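Local atomic coordinates of CoA transferase III (Mycobacterium tuberculosis, PDB entry 5YIT), a protein that binds fatty acyl-CoAs of varying chain length, palmitoyl-CoA most tightly, and as a family III CoA transferase is probably involved in fatty acid metabolism. Residues E37-E42 and G72-T77; I263-P268 and N325-C330. One frame throughout, in Å; residues are numbered along the deposited sequence.

Interaction 1: residues E37-E42 and G72-T77; sequences EVIKVE and GKKSVT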
ATOM      1  N   GLU B  37      17.128  -0.545  16.161  1.00 56.95           N
ATOM      2  CA  GLU B  37      17.734   0.769  16.389  1.00 54.57           C
ATOM      3  C   GLU B  37      18.049   1.392  15.040  1.00 53.63           C
ATOM      4  O   GLU B  37      18.903   0.892  14.314  1.00 53.37           O
ATOM      5  CB  GLU B  37      18.995   0.632  17.238  1.00 57.91           C
ATOM      6  CG  GLU B  37      19.824   1.903  17.340  1.00 66.48           C
ATOM      7  CD  GLU B  37      21.082   1.725  18.193  1.00 69.52           C
ATOM      8  OE1 GLU B  37      21.208   2.409  19.236  1.00 67.75           O
ATOM      9  OE2 GLU B  37      21.951   0.893  17.826  1.00 74.06           O
ATOM     10  N   VAL B  38      17.354   2.468  14.707  1.00 52.74           N
ATOM     11  CA  VAL B  38      17.519   3.093  13.401  1.00 50.58           C
ATOM     12  C   VAL B  38      18.229   4.417  13.522  1.00 49.50           C
ATOM     13  O   VAL B  38      17.752   5.319  14.204  1.00 54.11           O
ATOM     14  CB  VAL B  38      16.161   3.367  12.763  1.00 48.66           C
ATOM     15  CG1 VAL B  38      16.348   3.941  11.384  1.00 47.55           C
ATOM     16  CG2 VAL B  38      15.392   2.087  12.657  1.00 47.79           C
ATOM     17  N   ILE B  39      19.357   4.551  12.856  1.00 45.84           N
ATOM     18  CA  ILE B  39      20.083   5.783  12.971  1.00 47.68           C
ATOM     19  C   ILE B  39      19.954   6.533  11.681  1.00 48.82           C
ATOM     20  O   ILE B  39      20.379   6.047  10.628  1.00 52.37           O
ATOM     21  CB  ILE B  39      21.560   5.528  13.257  1.00 46.66           C
ATOM     22  CG1 ILE B  39      21.723   4.534  14.399  1.00 50.00           C
ATOM     23  CG2 ILE B  39      22.249   6.814  13.645  1.00 48.00           C
ATOM     24  CD1 ILE B  39      23.066   3.832  14.397  1.00 46.39           C
ATOM     25  N   LYS B  40      19.424   7.734  11.755  1.00 43.92           N
ATOM     26  CA  LYS B  40      19.307   8.555  10.593  1.00 45.86           C
ATOM     27  C   LYS B  40      20.605   9.188  10.219  1.00 46.11           C
ATOM     28  O   LYS B  40      21.287   9.681  11.048  1.00 51.75           O
ATOM     29  CB  LYS B  40      18.366   9.687  10.891  1.00 44.90           C
ATOM     30  CG  LYS B  40      16.938   9.280  11.018  1.00 48.08           C
ATOM     31  CD  LYS B  40      16.078  10.499  11.177  1.00 48.09           C
ATOM     32  CE  LYS B  40      15.976  11.259   9.892  1.00 43.68           C
ATOM     33  NZ  LYS B  40      15.257  10.488   8.871  1.00 46.08           N
ATOM     34  N   VAL B  41      20.961   9.173   8.961  1.00 43.99           N
ATOM     35  CA  VAL B  41      22.134   9.866   8.559  1.00 47.05           C
ATOM     36  C   VAL B  41      21.661  11.047   7.787  1.00 49.52           C
ATOM     37  O   VAL B  41      21.121  10.910   6.702  1.00 53.21           O
ATOM     38  CB  VAL B  41      22.989   9.020   7.631  1.00 51.69           C
ATOM     39  CG1 VAL B  41      23.945   9.914   6.847  1.00 49.86           C
ATOM     40  CG2 VAL B  41      23.764   7.984   8.428  1.00 51.11           C
ATOM     41  N   GLU B  42      21.906  12.225   8.315  1.00 51.22           N
ATOM     42  CA  GLU B  42      21.385  13.431   7.689  1.00 51.58           C
ATOM     43  C   GLU B  42      22.467  14.433   7.436  1.00 56.35           C
ATOM     44  O   GLU B  42      23.510  14.395   8.074  1.00 59.05           O
ATOM     45  CB  GLU B  42      20.394  14.089   8.607  1.00 50.38           C
ATOM     46  CG  GLU B  42      19.242  13.222   9.010  1.00 50.97           C
ATOM     47  CD  GLU B  42      18.473  13.840  10.146  1.00 54.05           C
ATOM     48  OE1 GLU B  42      17.712  14.816   9.944  1.00 47.08           O
ATOM     49  OE2 GLU B  42      18.632  13.325  11.252  1.00 61.80           O
ATOM     50  N   GLY B  72      11.693   7.794  17.709  1.00 57.91           N
ATOM     51  CA  GLY B  72      12.485   6.682  18.235  1.00 54.01           C
ATOM     52  C   GLY B  72      13.732   6.336  17.432  1.00 50.27           C
ATOM     53  O   GLY B  72      14.320   5.263  17.626  1.00 44.42           O
ATOM     54  N   LYS B  73      14.116   7.233  16.526  1.00 48.55           N
ATOM     55  CA  LYS B  73      15.331   7.071  15.742  1.00 48.44           C
ATOM     56  C   LYS B  73      16.507   7.789  16.387  1.00 50.99           C
ATOM     57  O   LYS B  73      16.331   8.626  17.283  1.00 58.08           O
ATOM     58  CB  LYS B  73      15.130   7.580  14.315  1.00 43.62           C
ATOM     59  CG  LYS B  73      14.051   6.858  13.538  1.00 43.81           C
ATOM     60  CD  LYS B  73      14.033   7.244  12.070  1.00 43.72           C
ATOM     61  CE  LYS B  73      12.918   6.517  11.315  1.00 44.39           C
ATOM     62  NZ  LYS B  73      12.999   6.758   9.843  1.00 41.42           N
ATOM     63  N   LYS B  74      17.711   7.462  15.936  1.00 53.83           N
ATOM     64  CA  LYS B  74      18.894   8.252  16.293  1.00 52.69           C
ATOM     65  C   LYS B  74      19.170   9.167  15.132  1.00 53.02           C
ATOM     66  O   LYS B  74      18.600   8.998  14.055  1.00 54.16           O
ATOM     67  CB  LYS B  74      20.108   7.370  16.584  1.00 48.03           C
ATOM     68  CG  LYS B  74      19.830   6.174  17.472  1.00 48.47           C
ATOM     69  CD  LYS B  74      19.339   6.536  18.863  1.00 44.85           C
ATOM     70  CE  LYS B  74      19.499   5.324  19.767  1.00 49.93           C
ATOM     71  NZ  LYS B  74      19.472   5.638  21.226  1.00 61.23           N
ATOM     72  N   SER B  75      20.035  10.153  15.346  1.00 55.01           N
ATOM     73  CA  SER B  75      20.447  11.044  14.258  1.00 52.72           C
ATOM     74  C   SER B  75      21.944  11.317  14.280  1.00 54.44           C
ATOM     75  O   SER B  75      22.563  11.472  15.335  1.00 52.49           O
ATOM     76  CB  SER B  75      19.682  12.356  14.325  1.00 55.73           C
ATOM     77  OG  SER B  75      20.067  13.266  13.309  1.00 56.77           O
ATOM     78  N   VAL B  76      22.522  11.345  13.090  1.00 57.54           N
ATOM     79  CA  VAL B  76      23.901  11.787  12.923  1.00 58.41           C
ATOM     80  C   VAL B  76      23.978  12.728  11.730  1.00 64.21           C
ATOM     81  O   VAL B  76      23.343  12.482  10.685  1.00 69.18           O
ATOM     82  CB  VAL B  76      24.961  10.638  12.899  1.00 52.76           C
ATOM     83  CG1 VAL B  76      24.981   9.896  14.233  1.00 45.76           C
ATOM     84  CG2 VAL B  76      24.774   9.682  11.731  1.00 52.63           C
ATOM     85  N   THR B  77      24.703  13.826  11.920  1.00 64.41           N
ATOM     86  CA  THR B  77      24.899  14.793  10.853  1.00 63.46           C
ATOM     87  C   THR B  77      26.271  14.586  10.268  1.00 63.31           C
ATOM     88  O   THR B  77      27.265  14.507  10.982  1.00 67.34           O
ATOM     89  CB  THR B  77      24.729  16.247  11.319  1.00 61.30           C
ATOM     90  OG1 THR B  77      25.523  16.469  12.482  1.00 70.07           O
ATOM     91  CG2 THR B  77      23.271  16.546  11.620  1.00 55.85           C
TER
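K73 reaches over from the start of 72-77 and lies against V38 and K40 of the parallel strand 37-42. Its CB sits 3.5 Å from V38 O and its CG close to V38 CB. CD lies 3.7 Å from K40 CG, with K40 CD next and V38 CG1 slightly farther off. Extended beyond CG, the chain then carries NZ away to D17, a salt bridge, and to P25 O. K40 bends at its third and fourth torsions, and its NZ ends near K73 NZ, where it hydrogen-bonds N70 OD1 and pairs with E47; E47 and D17 probably offset the two positive charges. Four backbone bonds join the strands, from K74 N to V38 O, K40 N to K74 O, V76 N to K40 O and E42 N to V76 O. On the face of K40, S75 OG donates a hydrogen bond to E42 OE2 at 2.5 Å, meeting the anti side of the carboxylate from 35° outside its plane, while R50 forms a salt bridge with E42 OE1. I39, V41, K74 and V76 share the other face, where V41 CG2 touches V76 CG2 at 3.8 Å. Strand 74-77 is outermost in the chain's six-stranded parallel Rossmann-type sheet and 37-42 lies between it and 14-17; helix 23-33 packs on V38 and K73, helix 83-94 on V41 and V76.

Interaction 2: residues I263-P268 and N325-C330; sequences ISAYVP and NGLMAC
S264 N donates to M328 O at 2.9 Å with an N-H...O angle of 169°, the one direct hydrogen bond between 263-268 and 325-330. The same carbonyl oxygen receives a CH...O contact from I263 CA, so two donors from neighbouring residues converge on it. Where the strands start to part, a water takes over: it donates to S264 O at 2.9 Å and accepts from M328 N at 2.8 Å, bridging backbone groups too far apart to bond directly. M328 CB lies 3.6 Å from S264 O; with CG anti to its own carbonyl carbon (chi1 -68°) and the chain extended beyond, the sulfur runs on past that oxygen at a looser distance. I263 and A329 form an antiparallel non-hydrogen-bonded pair, and I263 CG1 approaches A329 CB at 4.4 Å on the face away from S264 and M328. Next along, A265 CB lies 4.5 Å from L327 CD1, a light apolar touch.

Farther out, a Schellman motif with G326 at C-prime ends helix 315-324 and leads the chain into L327 and the strand. S251 binds S264 OG, and I263 bonds through its backbone to D252. Strand 259-264 is the middle of a three-stranded antiparallel sheet, between 253-256 and 328-331. L322 of helix 315-324 packs on I263, L327 and A329, and helix 268-277 meets A265 and L327 through H270; V148 and G144 of the second subunit approach S264 and M328, respectively.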
ATOM      1  N   ILE B 263     -22.912   2.208  -1.050  1.00 34.56           N
ATOM      2  CA  ILE B 263     -23.508   0.895  -0.818  1.00 38.22           C
ATOM      3  C   ILE B 263     -22.846  -0.136  -1.698  1.00 41.24           C
ATOM      4  O   ILE B 263     -22.782   0.051  -2.903  1.00 42.01           O
ATOM      5  CB  ILE B 263     -24.999   0.893  -1.204  1.00 37.28           C
ATOM      6  CG1 ILE B 263     -25.784   1.843  -0.326  1.00 35.11           C
ATOM      7  CG2 ILE B 263     -25.613  -0.499  -1.146  1.00 33.62           C
ATOM      8  CD1 ILE B 263     -27.134   2.157  -0.933  1.00 34.01           C
ATOM      9  N   SER B 264     -22.394  -1.236  -1.125  1.00 44.51           N
ATOM     10  CA  SER B 264     -21.969  -2.334  -1.954  1.00 46.53           C
ATOM     11  C   SER B 264     -22.808  -3.518  -1.562  1.00 45.31           C
ATOM     12  O   SER B 264     -22.690  -4.037  -0.453  1.00 39.19           O
ATOM     13  CB  SER B 264     -20.510  -2.620  -1.718  1.00 52.25           C
ATOM     14  OG  SER B 264     -20.128  -3.690  -2.530  1.00 59.07           O
ATOM     15  N   ALA B 265     -23.677  -3.944  -2.463  1.00 46.21           N
ATOM     16  CA  ALA B 265     -24.563  -5.048  -2.140  1.00 51.09           C
ATOM     17  C   ALA B 265     -24.954  -5.714  -3.421  1.00 54.30           C
ATOM     18  O   ALA B 265     -26.090  -5.607  -3.878  1.00 55.75           O
ATOM     19  CB  ALA B 265     -25.793  -4.570  -1.372  1.00 44.69           C
ATOM     20  N   TYR B 266     -23.994  -6.377  -4.033  1.00 58.02           N
ATOM     21  CA  TYR B 266     -24.289  -7.015  -5.305  1.00 62.32           C
ATOM     22  C   TYR B 266     -24.436  -8.524  -5.105  1.00 59.70           C
ATOM     23  O   TYR B 266     -24.951  -9.216  -5.982  1.00 57.74           O
ATOM     24  CB  TYR B 266     -23.204  -6.710  -6.313  1.00 60.95           C
ATOM     25  CG  TYR B 266     -21.885  -7.199  -5.843  1.00 66.25           C
ATOM     26  CD1 TYR B 266     -21.475  -8.513  -6.076  1.00 65.00           C
ATOM     27  CD2 TYR B 266     -21.039  -6.356  -5.152  1.00 64.22           C
ATOM     28  CE1 TYR B 266     -20.261  -8.967  -5.629  1.00 65.07           C
ATOM     29  CE2 TYR B 266     -19.820  -6.797  -4.704  1.00 62.98           C
ATOM     30  CZ  TYR B 266     -19.442  -8.099  -4.936  1.00 66.75           C
ATOM     31  OH  TYR B 266     -18.238  -8.525  -4.476  1.00 69.19           O
ATOM     32  N   VAL B 267     -23.990  -9.026  -3.955  1.00 60.77           N
ATOM     33  CA  VAL B 267     -24.096 -10.449  -3.683  1.00 66.80           C
ATOM     34  C   VAL B 267     -25.579 -10.816  -3.651  1.00 77.17           C
ATOM     35  O   VAL B 267     -26.415 -10.018  -3.274  1.00 93.53           O
ATOM     36  CB  VAL B 267     -23.419 -10.796  -2.373  1.00 61.94           C
ATOM     37  N   PRO B 268     -25.915 -12.038  -4.000  1.00 85.15           N
ATOM     38  CA  PRO B 268     -27.307 -12.446  -4.222  1.00 81.33           C
ATOM     39  C   PRO B 268     -28.206 -12.274  -2.985  1.00 67.41           C
ATOM     40  O   PRO B 268     -29.312 -11.801  -3.098  1.00 56.60           O
ATOM     41  CB  PRO B 268     -27.153 -13.926  -4.444  1.00 88.12           C
ATOM     42  CG  PRO B 268     -26.081 -14.300  -3.449  1.00 87.21           C
ATOM     43  CD  PRO B 268     -25.145 -13.118  -3.370  1.00 86.97           C
ATOM     44  N   ASN B 325     -28.891  -4.231   9.238  1.00 47.35           N
ATOM     45  CA  ASN B 325     -29.320  -5.418   8.542  1.00 50.62           C
ATOM     46  C   ASN B 325     -28.226  -6.175   7.834  1.00 49.29           C
ATOM     47  O   ASN B 325     -28.506  -6.918   6.892  1.00 50.83           O
ATOM     48  CB  ASN B 325     -30.368  -5.042   7.522  1.00 54.51           C
ATOM     49  CG  ASN B 325     -31.646  -4.700   8.164  1.00 57.49           C
ATOM     50  OD1 ASN B 325     -32.355  -5.592   8.636  1.00 64.38           O
ATOM     51  ND2 ASN B 325     -31.931  -3.401   8.268  1.00 55.31           N
ATOM     52  N   GLY B 326     -26.991  -5.962   8.264  1.00 48.03           N
ATOM     53  CA  GLY B 326     -25.863  -6.671   7.727  1.00 48.54           C
ATOM     54  C   GLY B 326     -25.433  -6.181   6.364  1.00 45.02           C
ATOM     55  O   GLY B 326     -24.701  -6.856   5.655  1.00 41.28           O
ATOM     56  N   LEU B 327     -25.827  -4.987   5.974  1.00 46.14           N
ATOM     57  CA  LEU B 327     -25.290  -4.548   4.681  1.00 44.65           C
ATOM     58  C   LEU B 327     -24.079  -3.669   4.743  1.00 45.21           C
ATOM     59  O   LEU B 327     -23.771  -3.083   5.784  1.00 47.65           O
ATOM     60  CB  LEU B 327     -26.337  -3.964   3.773  1.00 45.09           C
ATOM     61  CG  LEU B 327     -27.458  -4.898   3.317  1.00 43.67           C
ATOM     62  CD1 LEU B 327     -28.286  -4.117   2.299  1.00 39.33           C
ATOM     63  CD2 LEU B 327     -26.990  -6.209   2.688  1.00 45.89           C
ATOM     64  N   MET B 328     -23.342  -3.624   3.635  1.00 44.57           N
ATOM     65  CA  MET B 328     -22.109  -2.819   3.584  1.00 41.48           C
ATOM     66  C   MET B 328     -22.421  -1.469   3.008  1.00 39.17           C
ATOM     67  O   MET B 328     -22.619  -1.320   1.815  1.00 39.85           O
ATOM     68  CB  MET B 328     -21.075  -3.462   2.732  1.00 40.22           C
ATOM     69  CG  MET B 328     -20.512  -4.728   3.291  1.00 45.82           C
ATOM     70  SD  MET B 328     -19.519  -5.332   1.920  1.00 53.56           S
ATOM     71  CE  MET B 328     -18.763  -6.769   2.682  1.00 52.61           C
ATOM     72  N   ALA B 329     -22.490  -0.496   3.880  1.00 38.02           N
ATOM     73  CA  ALA B 329     -22.874   0.835   3.507  1.00 38.53           C
ATOM     74  C   ALA B 329     -22.137   1.801   4.407  1.00 37.86           C
ATOM     75  O   ALA B 329     -21.900   1.518   5.580  1.00 34.37           O
ATOM     76  CB  ALA B 329     -24.361   1.010   3.700  1.00 37.81           C
ATOM     77  N   CYS B 330     -21.801   2.956   3.875  1.00 37.24           N
ATOM     78  CA  CYS B 330     -21.123   3.956   4.673  1.00 36.64           C
ATOM     79  C   CYS B 330     -21.294   5.334   4.074  1.00 34.21           C
ATOM     80  O   CYS B 330     -21.869   5.500   3.017  1.00 34.58           O
ATOM     81  CB  CYS B 330     -19.638   3.620   4.839  1.00 36.38           C
ATOM     82  SG  CYS B 330     -18.715   3.777   3.289  1.00 40.05           S
TER
HETATM   83  O   HOH W   1     -23.660  -5.667   1.729  1.00 37.13           O

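Overall arrangement
Interactions 1 and 2 lie on opposite sides of the chain's centre, their own centres 47 Å apart and their nearest atoms about 33 Å apart, so neither touches the other. They follow in series along the chain. Interaction 1 belongs to the parallel sheet of the large Rossmann-fold domain, whereas the antiparallel sheet of interaction 2 is consistent with the small domain joined to it by a flexible linker. No residue of the second subunit touches 37-42 or 72-77, but that subunit packs against 263-268 and 325-330. Both contacts lie away from D175, the inferred nucleophile.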